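Local coordinates for protein fructokinase (Silicibacter sp., PDB 3C8U) that probably phosphorylates fructose or a related small substrate with ATP, as a P-loop kinase, at residues R153-M158 with A193-R198; A163-R168 with N186-A191; G10-L15 with Q49-E54; H93-Q98 with R125-E130; Y133-A138 with D143-W148. One frame throughout, in Å; residues are numbered along the deposited sequence. Where two conformers were deposited one is given.

Contact 1: residues R153-M158 with A193-R198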
# COMPACT_ATOMS: atom_id res chain seq x y z
N ARG A 153 9.89 -2.74 2.56
CA ARG A 153 9.04 -3.89 2.83
C ARG A 153 8.79 -4.00 4.31
O ARG A 153 9.71 -3.99 5.13
CB ARG A 153 9.64 -5.18 2.30
CG ARG A 153 9.00 -6.43 2.93
CD ARG A 153 9.55 -7.70 2.30
NE ARG A 153 9.02 -7.87 0.97
CZ ARG A 153 9.73 -7.77 -0.14
NH1 ARG A 153 11.04 -7.54 -0.05
NH2 ARG A 153 9.13 -7.92 -1.32
N LEU A 154 7.50 -4.03 4.63
CA LEU A 154 7.00 -4.31 5.98
C LEU A 154 6.87 -5.83 6.12
O LEU A 154 6.05 -6.45 5.49
CB LEU A 154 5.67 -3.57 6.22
CG LEU A 154 4.92 -3.82 7.53
CD1 LEU A 154 5.85 -3.83 8.74
CD2 LEU A 154 3.80 -2.76 7.70
N GLU A 155 7.75 -6.41 6.91
CA GLU A 155 7.82 -7.86 7.08
C GLU A 155 7.14 -8.34 8.36
O GLU A 155 7.54 -8.00 9.46
CB GLU A 155 9.29 -8.29 7.13
CG GLU A 155 9.47 -9.74 7.01
CD GLU A 155 9.40 -10.15 5.59
OE1 GLU A 155 10.22 -9.63 4.80
OE2 GLU A 155 8.52 -10.98 5.26
N VAL A 156 6.07 -9.09 8.17
CA VAL A 156 5.25 -9.62 9.26
C VAL A 156 5.08 -11.13 9.08
O VAL A 156 4.66 -11.57 8.03
CB VAL A 156 3.87 -8.96 9.32
CG1 VAL A 156 3.05 -9.51 10.54
CG2 VAL A 156 4.00 -7.48 9.41
N PRO A 157 5.44 -11.92 10.09
CA PRO A 157 5.23 -13.35 9.91
C PRO A 157 3.79 -13.74 9.62
O PRO A 157 2.83 -13.13 10.11
CB PRO A 157 5.66 -13.93 11.26
CG PRO A 157 6.59 -12.90 11.84
CD PRO A 157 6.04 -11.60 11.40
N MSE A 158 3.67 -14.77 8.81
CA MSE A 158 2.37 -15.28 8.38
C MSE A 158 1.45 -15.57 9.54
O MSE A 158 0.23 -15.38 9.44
CB MSE A 158 2.53 -16.54 7.54
CG MSE A 158 2.83 -16.26 6.09
SE MSE A 158 1.25 -15.53 5.17
CE MSE A 158 -0.12 -15.95 6.43
N ALA A 193 0.42 -15.24 -1.74
CA ALA A 193 0.84 -14.89 -3.13
C ALA A 193 1.94 -13.82 -3.09
O ALA A 193 2.89 -13.81 -3.89
CB ALA A 193 -0.38 -14.37 -3.97
N ILE A 194 1.77 -12.92 -2.13
CA ILE A 194 2.73 -11.82 -1.93
C ILE A 194 4.07 -12.39 -1.51
O ILE A 194 5.10 -12.03 -2.08
CB ILE A 194 2.23 -10.80 -0.87
CG1 ILE A 194 1.17 -9.90 -1.51
CG2 ILE A 194 3.40 -9.95 -0.31
CD1 ILE A 194 0.21 -9.27 -0.50
N GLU A 195 4.06 -13.32 -0.56
CA GLU A 195 5.29 -13.90 -0.03
C GLU A 195 5.99 -14.72 -1.10
O GLU A 195 7.21 -14.89 -1.09
CB GLU A 195 5.01 -14.77 1.21
CG GLU A 195 6.19 -15.61 1.70
CD GLU A 195 7.33 -14.78 2.27
OE1 GLU A 195 7.13 -13.55 2.47
OE2 GLU A 195 8.41 -15.35 2.52
N ALA A 196 5.19 -15.22 -2.03
CA ALA A 196 5.70 -16.12 -3.08
C ALA A 196 6.28 -15.36 -4.26
O ALA A 196 6.89 -15.95 -5.16
CB ALA A 196 4.62 -17.09 -3.53
N ALA A 197 6.13 -14.05 -4.23
CA ALA A 197 6.50 -13.20 -5.37
C ALA A 197 7.11 -11.88 -4.90
O ALA A 197 6.67 -10.80 -5.24
CB ALA A 197 5.28 -12.94 -6.28
N ARG A 198 8.14 -12.02 -4.08
CA ARG A 198 8.81 -10.87 -3.47
C ARG A 198 9.87 -10.25 -4.38
O ARG A 198 10.74 -10.96 -4.88
CB ARG A 198 9.47 -11.30 -2.15
CG ARG A 198 8.52 -11.89 -1.12
CD ARG A 198 9.27 -12.66 -0.07
NE ARG A 198 10.39 -11.89 0.45
CZ ARG A 198 10.40 -11.33 1.65
NH1 ARG A 198 9.37 -11.50 2.46
NH2 ARG A 198 11.46 -10.62 2.04
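Arg198 NH1 is the hub here: it donates to Glu155 OE2 at 3.0 Å and to Glu155 OE1 at 3.1 Å, while Arg198 NH2 also reaches Glu155 OE1, at 3.2 Å. The guanidinium thus meets the carboxylate end-on, with the two planes nearly coplanar (17° apart), and NH1 enters on the syn side of both oxygens. A bend in the Glu155 chain (chi2 81°) folds its carboxylate back toward the arginine. In the conformer given, one of two deposited, Glu195 OE1 takes a further bond from Arg198 NH1 at 3.0 Å, making a three-residue salt-bridge network. The two carboxylates stand almost perpendicular there.

Arg153 comes over a face of the same guanidinium, its NE above the centre of the Arg198 group, with centres 4.0 Å apart and planes inclined by 26°. Arg153 NH2 also rests on Arg198 CB at 3.5 Å. Glu155 at the edge of the Arg198 guanidinium and the Leu199 carbonyl, which accepts from Arg153 NH2, hold the two stacked groups in place.

Arg153 lies at the end of strand 150-154, bonded through its backbone to edge strand 203-205, and Arg198 follows helix 186-195. The contact therefore ties the loop between that helix and the last strand to the end of strand 150-154 and the short link, with Glu155, that leads into helix 158-171.

Contact 2: residues A163-R168 with N186-A191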
# COMPACT_ATOMS: atom_id res chain seq x y z
N ALA A 163 -3.48 -14.04 12.83
CA ALA A 163 -4.09 -13.64 14.10
C ALA A 163 -4.70 -12.27 13.98
O ALA A 163 -5.77 -12.00 14.50
CB ALA A 163 -3.05 -13.66 15.24
N ARG A 164 -4.03 -11.41 13.25
CA ARG A 164 -4.50 -10.03 13.13
C ARG A 164 -5.70 -9.94 12.26
O ARG A 164 -6.64 -9.20 12.54
CB ARG A 164 -3.39 -9.13 12.60
CG ARG A 164 -2.28 -9.08 13.54
CD ARG A 164 -1.42 -7.91 13.24
NE ARG A 164 -0.09 -8.08 13.80
CZ ARG A 164 0.98 -7.45 13.34
NH1 ARG A 164 0.88 -6.63 12.29
NH2 ARG A 164 2.15 -7.67 13.92
N LEU A 165 -5.71 -10.78 11.23
CA LEU A 165 -6.85 -10.86 10.31
C LEU A 165 -8.07 -11.46 10.98
O LEU A 165 -9.19 -11.03 10.75
CB LEU A 165 -6.48 -11.62 9.03
CG LEU A 165 -5.55 -10.79 8.13
CD1 LEU A 165 -4.89 -11.63 7.02
CD2 LEU A 165 -6.28 -9.61 7.56
N VAL A 166 -7.85 -12.45 11.84
CA VAL A 166 -9.00 -13.08 12.53
C VAL A 166 -9.64 -12.04 13.45
O VAL A 166 -10.85 -11.86 13.44
CB VAL A 166 -8.64 -14.37 13.26
CG1 VAL A 166 -9.78 -14.84 14.19
CG2 VAL A 166 -8.32 -15.46 12.23
N GLN A 167 -8.81 -11.32 14.18
CA GLN A 167 -9.31 -10.24 15.06
C GLN A 167 -10.11 -9.22 14.27
O GLN A 167 -11.18 -8.76 14.71
CB GLN A 167 -8.19 -9.55 15.83
CG GLN A 167 -8.73 -8.65 16.98
CD GLN A 167 -9.64 -9.40 17.97
OE1 GLN A 167 -9.21 -10.34 18.65
NE2 GLN A 167 -10.90 -8.97 18.07
N ARG A 168 -9.63 -8.92 13.08
CA ARG A 168 -10.30 -7.95 12.21
C ARG A 168 -11.72 -8.39 11.98
O ARG A 168 -12.67 -7.64 12.16
CB ARG A 168 -9.56 -7.78 10.86
CG ARG A 168 -10.34 -7.00 9.81
CD ARG A 168 -9.40 -6.34 8.80
NE ARG A 168 -9.31 -7.06 7.52
CZ ARG A 168 -8.39 -6.79 6.59
NH1 ARG A 168 -7.48 -5.85 6.80
NH2 ARG A 168 -8.37 -7.47 5.45
N ASN A 186 -9.55 -15.46 1.27
CA ASN A 186 -8.95 -14.36 0.49
C ASN A 186 -7.67 -13.76 1.08
O ASN A 186 -6.56 -13.93 0.54
CB ASN A 186 -10.03 -13.28 0.44
CG ASN A 186 -9.86 -12.29 -0.66
OD1 ASN A 186 -9.07 -12.46 -1.60
ND2 ASN A 186 -10.64 -11.22 -0.56
N ASP A 187 -7.86 -12.97 2.13
CA ASP A 187 -6.76 -12.16 2.70
C ASP A 187 -5.47 -12.98 2.81
O ASP A 187 -4.39 -12.52 2.40
CB ASP A 187 -7.14 -11.55 4.04
CG ASP A 187 -8.05 -10.33 3.89
OD1 ASP A 187 -7.97 -9.67 2.84
OD2 ASP A 187 -8.83 -10.03 4.83
N LEU A 188 -5.60 -14.21 3.32
CA LEU A 188 -4.40 -15.03 3.65
C LEU A 188 -3.81 -15.63 2.38
O LEU A 188 -2.61 -15.80 2.27
CB LEU A 188 -4.67 -16.14 4.69
CG LEU A 188 -4.34 -15.88 6.17
CD1 LEU A 188 -4.13 -17.24 6.87
CD2 LEU A 188 -3.12 -14.97 6.42
N ALA A 189 -4.69 -15.91 1.41
CA ALA A 189 -4.25 -16.42 0.11
C ALA A 189 -3.42 -15.33 -0.57
O ALA A 189 -2.40 -15.58 -1.21
CB ALA A 189 -5.45 -16.83 -0.79
N ASN A 190 -3.87 -14.10 -0.37
CA ASN A 190 -3.17 -12.92 -0.97
C ASN A 190 -1.82 -12.72 -0.29
O ASN A 190 -0.81 -12.45 -0.92
CB ASN A 190 -4.03 -11.66 -0.85
CG ASN A 190 -5.28 -11.71 -1.73
OD1 ASN A 190 -5.35 -12.48 -2.70
ND2 ASN A 190 -6.31 -10.97 -1.34
N ALA A 191 -1.84 -12.88 1.03
CA ALA A 191 -0.62 -12.73 1.84
C ALA A 191 0.40 -13.73 1.35
O ALA A 191 1.57 -13.44 1.21
CB ALA A 191 -0.90 -12.91 3.34
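Leu165 and Asp187 mark the closest backbone approach, their CA atoms 7.7 Å apart, between helix segments that run nearly antiparallel (156° between their directions) with axes 10.8 Å apart. That spacing leaves the side chains to bridge the gap. Leu165 CD1 does so in the middle, resting against Asp187 CB at 3.7 Å and against Leu188 CD2 at 3.8 Å.

One turn further on, Arg168 and Asp187 reach for each other from opposite directions: Arg168 NH2 lies 2.7 Å from Asp187 OD2 in a single-pronged salt bridge. The bond is short but bent. The nitrogen comes from above the carboxylate plane, 50° out of it, and the two flat groups stand roughly perpendicular. A bend at chi3 (102°) lays the guanidinium in the gap between the helices, where Leu165 CD2 sits 3.6 Å above its plane, over its centre.

Ala183 of helix 176-184 closes on Leu165, and Pro31 touches Asp187. Arg168 lies near the likely P-loop without touching it, in what is probably the lid region of such kinases. The contact is thus a buried leucine cluster with one bent ion pair at its rim that includes the exposed Arg168; its off-plane geometry probably makes it less directional than a two-pronged coplanar pairing.

Contact 3: residues G10-L15 with Q49-E54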
# COMPACT_ATOMS: atom_id res chain seq x y z
N GLY A 10 17.22 6.66 7.11
CA GLY A 10 17.60 5.78 6.00
C GLY A 10 16.94 6.16 4.69
O GLY A 10 17.54 6.14 3.62
N VAL A 11 15.68 6.57 4.79
CA VAL A 11 14.95 7.07 3.62
C VAL A 11 15.60 8.34 3.13
O VAL A 11 15.92 8.49 1.94
CB VAL A 11 13.43 7.29 3.92
CG1 VAL A 11 12.75 8.05 2.77
CG2 VAL A 11 12.78 5.94 4.19
N LEU A 12 15.88 9.24 4.07
CA LEU A 12 16.44 10.55 3.69
C LEU A 12 17.78 10.41 2.95
O LEU A 12 18.06 11.12 1.99
CB LEU A 12 16.63 11.47 4.90
CG LEU A 12 15.36 12.03 5.54
CD1 LEU A 12 15.71 12.93 6.72
CD2 LEU A 12 14.55 12.78 4.52
N GLU A 13 18.60 9.50 3.41
CA GLU A 13 19.95 9.30 2.86
C GLU A 13 19.87 8.78 1.46
O GLU A 13 20.82 8.91 0.68
CB GLU A 13 20.76 8.28 3.67
CG GLU A 13 21.04 8.70 5.07
CD GLU A 13 21.71 7.60 5.86
OE1 GLU A 13 21.77 6.45 5.37
OE2 GLU A 13 22.14 7.90 6.98
N ARG A 14 18.76 8.15 1.15
CA ARG A 14 18.60 7.46 -0.13
C ARG A 14 17.87 8.31 -1.16
O ARG A 14 17.91 8.03 -2.36
CB ARG A 14 17.92 6.12 0.05
CG ARG A 14 18.81 5.13 0.77
CD ARG A 14 18.01 3.85 1.05
NE ARG A 14 18.83 2.73 1.56
CZ ARG A 14 19.37 2.69 2.76
NH1 ARG A 14 19.24 3.71 3.61
NH2 ARG A 14 20.08 1.63 3.12
N LEU A 15 17.23 9.36 -0.68
CA LEU A 15 16.56 10.33 -1.57
C LEU A 15 17.62 11.26 -2.15
O LEU A 15 18.70 11.38 -1.62
CB LEU A 15 15.50 11.12 -0.81
CG LEU A 15 14.29 10.25 -0.40
CD1 LEU A 15 13.38 11.09 0.48
CD2 LEU A 15 13.54 9.66 -1.63
N GLN A 49 11.86 16.76 9.16
CA GLN A 49 13.26 16.87 8.72
C GLN A 49 13.31 17.67 7.43
O GLN A 49 14.28 17.58 6.69
CB GLN A 49 13.90 15.50 8.47
CG GLN A 49 14.04 14.65 9.71
CD GLN A 49 14.88 15.25 10.79
OE1 GLN A 49 15.79 16.04 10.55
NE2 GLN A 49 14.62 14.82 12.00
N GLY A 50 12.22 18.38 7.18
CA GLY A 50 12.13 19.37 6.08
C GLY A 50 11.74 18.81 4.74
O GLY A 50 11.91 19.45 3.69
N LEU A 51 11.22 17.59 4.77
CA LEU A 51 10.70 16.94 3.56
C LEU A 51 9.21 16.63 3.74
O LEU A 51 8.87 15.56 4.18
CB LEU A 51 11.44 15.63 3.25
CG LEU A 51 12.71 15.60 2.42
CD1 LEU A 51 13.22 14.16 2.33
CD2 LEU A 51 12.46 16.19 1.03
N PRO A 52 8.34 17.58 3.37
CA PRO A 52 6.90 17.38 3.53
C PRO A 52 6.42 16.17 2.77
O PRO A 52 6.58 16.06 1.58
CB PRO A 52 6.29 18.66 2.96
CG PRO A 52 7.38 19.66 3.00
CD PRO A 52 8.65 18.90 2.81
N ALA A 53 5.88 15.25 3.54
CA ALA A 53 5.50 13.93 3.08
C ALA A 53 4.09 13.64 3.46
O ALA A 53 3.58 14.12 4.47
CB ALA A 53 6.42 12.86 3.72
N GLU A 54 3.47 12.85 2.59
CA GLU A 54 2.11 12.34 2.80
C GLU A 54 1.96 10.92 2.31
O GLU A 54 2.68 10.47 1.42
CB GLU A 54 1.11 13.27 2.12
CG GLU A 54 0.97 14.59 2.86
CD GLU A 54 0.11 15.60 2.14
OE1 GLU A 54 -1.12 15.42 2.11
OE2 GLU A 54 0.67 16.60 1.64
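Leu51 reaches across to helix 4-14 with its side chain, and its CB already points toward Leu12. CG stands anti to the carbonyl carbon (chi1 -88°), which carries the branch out over the helix and lets CD1 meet Leu15 CD1 at 3.6 Å, the two side chains passing at a slant. The other methyl, CD2, lies on the Arg125 side. Leu51 CD1 is also modelled against Leu12 CD2, but too close for two carbons, so that spacing is doubtful; the two side chains simply slide past each other in opposite directions.

The turn that presents Leu51 is a Schellman motif closing helix 36-48: Gly50, at positive phi, is its C-prime residue, with Leu51 N bonded back to Leu46 O and Gly50 N to Ser47 O. This helix follows the probable P-loop, and the turn delivers the chain into edge strand 53-57, completing the first beta-alpha-beta crossover of the Rossmann-like sheet.

Just before the glycine, Gln49 offers only the base of its side chain: in the Leu12 conformer given, the Leu12 side chain crosses it at about a right angle, CD1 3.6 Å from Gln49 CB and 3.8 Å from Gln49 CG, while a bend at chi2 leads the amide away. Leu46 packs under Leu12 from within helix 36-48, and Val126 of the neighbouring strand touches both Leu15 and Leu51.

Contact 4: residues H93-Q98 with R125-E130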
# COMPACT_ATOMS: atom_id res chain seq x y z
N HIS A 93 2.87 7.66 -11.97
CA HIS A 93 3.59 8.50 -12.95
C HIS A 93 3.26 9.97 -12.80
O HIS A 93 4.16 10.84 -12.83
CB HIS A 93 3.44 8.00 -14.38
CG HIS A 93 4.24 6.77 -14.66
ND1 HIS A 93 5.62 6.74 -14.56
CD2 HIS A 93 3.86 5.52 -15.02
CE1 HIS A 93 6.05 5.52 -14.83
NE2 HIS A 93 5.01 4.76 -15.12
N ALA A 94 1.97 10.25 -12.59
CA ALA A 94 1.49 11.65 -12.50
C ALA A 94 2.10 12.35 -11.28
O ALA A 94 2.47 13.52 -11.32
CB ALA A 94 -0.06 11.73 -12.43
N LEU A 95 2.26 11.58 -10.23
CA LEU A 95 2.78 12.11 -8.96
C LEU A 95 4.17 12.70 -9.05
O LEU A 95 4.53 13.66 -8.34
CB LEU A 95 2.73 11.07 -7.86
CG LEU A 95 1.35 10.84 -7.25
CD1 LEU A 95 1.36 9.60 -6.34
CD2 LEU A 95 0.83 12.10 -6.51
N LYS A 96 4.95 12.16 -9.97
CA LYS A 96 6.35 12.61 -10.14
C LYS A 96 6.40 14.04 -10.63
O LYS A 96 7.10 14.89 -10.06
CB LYS A 96 7.12 11.70 -11.10
CG LYS A 96 8.57 12.13 -11.33
CD LYS A 96 9.25 11.25 -12.39
CE LYS A 96 10.77 11.33 -12.37
NZ LYS A 96 11.36 10.85 -11.07
N HIS A 97 5.64 14.34 -11.68
CA HIS A 97 5.81 15.66 -12.28
C HIS A 97 4.62 16.57 -12.32
O HIS A 97 4.77 17.74 -12.65
CB HIS A 97 6.46 15.55 -13.65
CG HIS A 97 7.95 15.49 -13.56
ND1 HIS A 97 8.70 16.46 -12.92
CD2 HIS A 97 8.84 14.56 -14.00
CE1 HIS A 97 9.98 16.14 -12.98
NE2 HIS A 97 10.09 14.99 -13.62
N GLN A 98 3.46 16.08 -11.92
CA GLN A 98 2.30 16.99 -11.78
C GLN A 98 2.33 17.66 -10.43
O GLN A 98 2.69 17.04 -9.42
CB GLN A 98 0.97 16.25 -11.98
CG GLN A 98 0.87 15.62 -13.30
CD GLN A 98 0.96 16.63 -14.44
OE1 GLN A 98 1.84 16.53 -15.30
NE2 GLN A 98 0.05 17.60 -14.44
N ARG A 125 6.48 16.98 -1.12
CA ARG A 125 7.78 16.71 -1.74
C ARG A 125 8.03 15.22 -1.87
O ARG A 125 8.74 14.77 -2.73
CB ARG A 125 8.91 17.35 -0.91
CG ARG A 125 8.94 18.87 -1.01
CD ARG A 125 10.35 19.42 -0.94
NE ARG A 125 11.32 18.53 -1.56
CZ ARG A 125 12.58 18.42 -1.14
NH1 ARG A 125 12.97 19.15 -0.11
NH2 ARG A 125 13.42 17.58 -1.75
N VAL A 126 7.40 14.46 -0.98
CA VAL A 126 7.53 13.01 -0.97
C VAL A 126 6.18 12.36 -0.75
O VAL A 126 5.49 12.68 0.20
CB VAL A 126 8.47 12.55 0.15
CG1 VAL A 126 8.55 11.00 0.24
CG2 VAL A 126 9.87 13.19 -0.05
N ALA A 127 5.83 11.47 -1.67
CA ALA A 127 4.64 10.63 -1.53
C ALA A 127 5.08 9.24 -1.12
O ALA A 127 5.90 8.59 -1.78
CB ALA A 127 3.83 10.58 -2.85
N ILE A 128 4.54 8.83 0.02
CA ILE A 128 4.74 7.49 0.53
C ILE A 128 3.52 6.73 0.05
O ILE A 128 2.41 6.95 0.53
CB ILE A 128 4.83 7.41 2.05
CG1 ILE A 128 6.01 8.24 2.56
CG2 ILE A 128 4.91 5.93 2.50
CD1 ILE A 128 5.99 8.36 4.02
N ILE A 129 3.77 5.85 -0.91
CA ILE A 129 2.72 5.07 -1.56
C ILE A 129 2.68 3.77 -0.79
O ILE A 129 3.70 3.12 -0.62
CB ILE A 129 3.05 4.76 -3.04
CG1 ILE A 129 3.42 6.03 -3.83
CG2 ILE A 129 1.88 3.97 -3.73
CD1 ILE A 129 2.46 7.12 -3.71
N GLU A 130 1.51 3.43 -0.26
CA GLU A 130 1.35 2.25 0.56
C GLU A 130 0.36 1.29 -0.06
O GLU A 130 -0.70 1.67 -0.54
CB GLU A 130 1.03 2.59 2.03
CG GLU A 130 -0.37 3.00 2.30
CD GLU A 130 -0.70 3.15 3.77
OE1 GLU A 130 0.19 2.96 4.61
OE2 GLU A 130 -1.86 3.51 4.06
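Leu95 sets its CG anti to the carbonyl carbon (chi1 -78°) and extends straight on through chi2, which drives CD1 off helix 85-97 toward the sheet. Ile129 answers with CG1 also anti to its carbonyl carbon (chi1 -51°), then folds at chi2 (-52°) to swing CD1 back toward the helix. The two methyl groups meet tip to tip, Leu95 CD1 to Ile129 CD1 at 3.8 Å. The same Leu95 CD1 lies more loosely over Ala127 CB, at 4.4 Å.

Residues 127 and 129 alternate with 128 along strand 126-131, and so present one face of the sheet to this helix; Ile128 points to the other face, where helix 36-48 covers it. Leu24 of the adjacent strand 23-28 touches both Leu95 and Ala127, and Val56 of strand 53-57 touches Ile129, which widens the apolar patch to three strands. Near the end of the helix, Arg22 NH1 donates hydrogen bonds to the carbonyls of Leu95 and Gln98.

All three touching residues are buried and meet through methyl groups alone, so between these segments the attachment is apolar, by dispersion and exclusion of water; the directional bonds at the helix end come from Arg22.

Contact 5: residues Y133-A138 with D143-W148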
# COMPACT_ATOMS: atom_id res chain seq x y z
N TYR A 133 0.91 -4.63 -3.06
CA TYR A 133 1.53 -5.13 -4.30
C TYR A 133 2.57 -4.21 -4.92
O TYR A 133 2.64 -4.10 -6.14
CB TYR A 133 0.44 -5.45 -5.35
CG TYR A 133 -0.61 -6.38 -4.78
CD1 TYR A 133 -0.28 -7.67 -4.37
CD2 TYR A 133 -1.92 -5.97 -4.62
CE1 TYR A 133 -1.23 -8.52 -3.83
CE2 TYR A 133 -2.88 -6.81 -4.07
CZ TYR A 133 -2.52 -8.08 -3.68
OH TYR A 133 -3.48 -8.92 -3.13
N LEU A 134 3.39 -3.59 -4.06
CA LEU A 134 4.37 -2.59 -4.51
C LEU A 134 5.74 -3.16 -4.80
O LEU A 134 6.59 -2.47 -5.39
CB LEU A 134 4.46 -1.43 -3.52
CG LEU A 134 3.12 -0.70 -3.23
CD1 LEU A 134 3.44 0.59 -2.45
CD2 LEU A 134 2.25 -0.42 -4.49
N LEU A 135 5.92 -4.42 -4.41
CA LEU A 135 7.18 -5.17 -4.57
C LEU A 135 6.85 -6.59 -5.03
O LEU A 135 7.33 -7.59 -4.53
CB LEU A 135 7.98 -5.19 -3.26
CG LEU A 135 8.61 -3.83 -2.88
CD1 LEU A 135 9.37 -3.89 -1.56
CD2 LEU A 135 9.52 -3.28 -3.99
N PHE A 136 5.94 -6.61 -5.99
CA PHE A 136 5.25 -7.84 -6.40
C PHE A 136 5.66 -8.32 -7.79
O PHE A 136 5.49 -7.64 -8.81
CB PHE A 136 3.73 -7.58 -6.31
CG PHE A 136 2.87 -8.78 -6.47
CD1 PHE A 136 2.91 -9.82 -5.55
CD2 PHE A 136 1.97 -8.85 -7.53
CE1 PHE A 136 2.08 -10.93 -5.70
CE2 PHE A 136 1.14 -9.97 -7.70
CZ PHE A 136 1.20 -11.01 -6.79
N ASP A 137 6.25 -9.51 -7.79
CA ASP A 137 6.87 -10.09 -9.00
C ASP A 137 5.82 -10.81 -9.86
O ASP A 137 5.68 -12.03 -9.89
CB ASP A 137 8.03 -10.99 -8.60
CG ASP A 137 8.92 -11.37 -9.78
OD1 ASP A 137 8.73 -10.93 -10.93
OD2 ASP A 137 9.86 -12.13 -9.52
N ALA A 138 5.09 -9.96 -10.55
CA ALA A 138 4.08 -10.35 -11.55
C ALA A 138 4.04 -9.33 -12.68
O ALA A 138 4.45 -8.18 -12.50
CB ALA A 138 2.70 -10.44 -10.93
N ASP A 143 6.84 -3.84 -12.68
CA ASP A 143 7.36 -2.64 -13.33
C ASP A 143 7.30 -1.43 -12.43
O ASP A 143 7.92 -0.41 -12.70
CB ASP A 143 6.61 -2.32 -14.61
CG ASP A 143 6.80 -3.37 -15.66
OD1 ASP A 143 7.80 -4.09 -15.61
OD2 ASP A 143 5.94 -3.46 -16.52
N LEU A 144 6.57 -1.57 -11.33
CA LEU A 144 6.42 -0.44 -10.41
C LEU A 144 7.73 -0.15 -9.68
O LEU A 144 8.01 1.00 -9.31
CB LEU A 144 5.29 -0.67 -9.41
CG LEU A 144 3.87 -0.70 -9.94
CD1 LEU A 144 2.93 -1.04 -8.79
CD2 LEU A 144 3.49 0.61 -10.64
N THR A 145 8.54 -1.17 -9.47
CA THR A 145 9.78 -1.00 -8.69
C THR A 145 10.72 0.03 -9.34
O THR A 145 11.50 0.68 -8.69
CB THR A 145 10.54 -2.31 -8.49
OG1 THR A 145 10.92 -2.85 -9.76
CG2 THR A 145 9.68 -3.30 -7.77
N ALA A 146 10.59 0.17 -10.64
CA ALA A 146 11.43 1.12 -11.38
C ALA A 146 11.01 2.53 -11.07
O ALA A 146 11.75 3.48 -11.32
CB ALA A 146 11.34 0.87 -12.87
N ILE A 147 9.79 2.68 -10.56
CA ILE A 147 9.21 4.03 -10.33
C ILE A 147 9.60 4.58 -8.96
O ILE A 147 9.68 5.77 -8.74
CB ILE A 147 7.64 4.02 -10.36
CG1 ILE A 147 7.10 3.50 -11.68
CG2 ILE A 147 7.04 5.43 -10.18
CD1 ILE A 147 5.60 3.51 -11.71
N TRP A 148 9.79 3.67 -8.02
CA TRP A 148 10.04 4.06 -6.65
C TRP A 148 11.44 4.68 -6.51
O TRP A 148 12.39 4.21 -7.13
CB TRP A 148 9.95 2.88 -5.68
CG TRP A 148 8.74 1.96 -5.78
CD1 TRP A 148 8.73 0.63 -5.60
CD2 TRP A 148 7.39 2.33 -6.11
NE1 TRP A 148 7.46 0.12 -5.78
CE2 TRP A 148 6.61 1.16 -6.07
CE3 TRP A 148 6.76 3.55 -6.41
CZ2 TRP A 148 5.24 1.15 -6.34
CZ3 TRP A 148 5.39 3.55 -6.67
CH2 TRP A 148 4.65 2.36 -6.62
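Trp148 offers its edge to the loop 133-138 and one of its faces to its own segment. The carbonyl oxygen of Leu144 lies 3.4 Å above that face, over its centre. At the edge, in the ring plane, NE1 donates to Leu134 O at 2.8 Å, nearly straight (172° at the hydrogen), which satisfies the buried indole N-H and helps fix the ring's rotation. The oxygen is met at a moderate tilt from the carbonyl plane. Leu135 CD2 also lies near the ring plane, 4.3 Å from Trp148 CD1. Within 133-138, Tyr133 CD1 lies over the centre of one face of the Phe136 ring.

Leu134 uses its side chain as well as its carbonyl: its CG stands anti to the carbonyl carbon (chi1 -56°), which sets CD2 against the indole, 3.9 Å from Trp148 CZ2, the two side chains crossing at about a right angle. Leu134 CD2 also reaches Leu144 CD1, at 4.4 Å. Beside this, Leu135 CD2 meets Thr145 CG2 at 3.8 Å in the conformer given, while Thr145 OG1 turns to the carbonyl of Arg142.

Leu134 N is held by Ser28 OG, Phe88 of helix 85-97 covers Leu134 and Leu144, and Ala26 and Cys92 touch the indole. Residues 143-147 have helical backbone angles without the regular bonding, so this connection between parallel strands 126-131 and 150-154 is an irregular loop with a helix-like turn. It crosses central strand 23-28, one link of the 2-3-1-4-5 strand order of P-loop kinases.

Along the chain contact 3 closes first, then contact 4, then contact 5, and contact 1 follows, with contact 2 lying within its span. Contacts 3 and 4, centres about 13 Å apart, sit on neighbouring strands 53-57 and 126-131 and share backbone bonds. Contact 5, on the loop between strands 126-131 and 150-154, touches contact 4 and, through Asp137 and Ala197, contact 1. Contacts 1 and 2 share helix 186-195, with selenomethionine Met158 packed against Leu188 and Ala191 between them; contact 2 has its centre about 31 Å from that of contact 3, on the other side of the chain's centre. The five thus run from the edge of the parallel sheet to the probable lid helices.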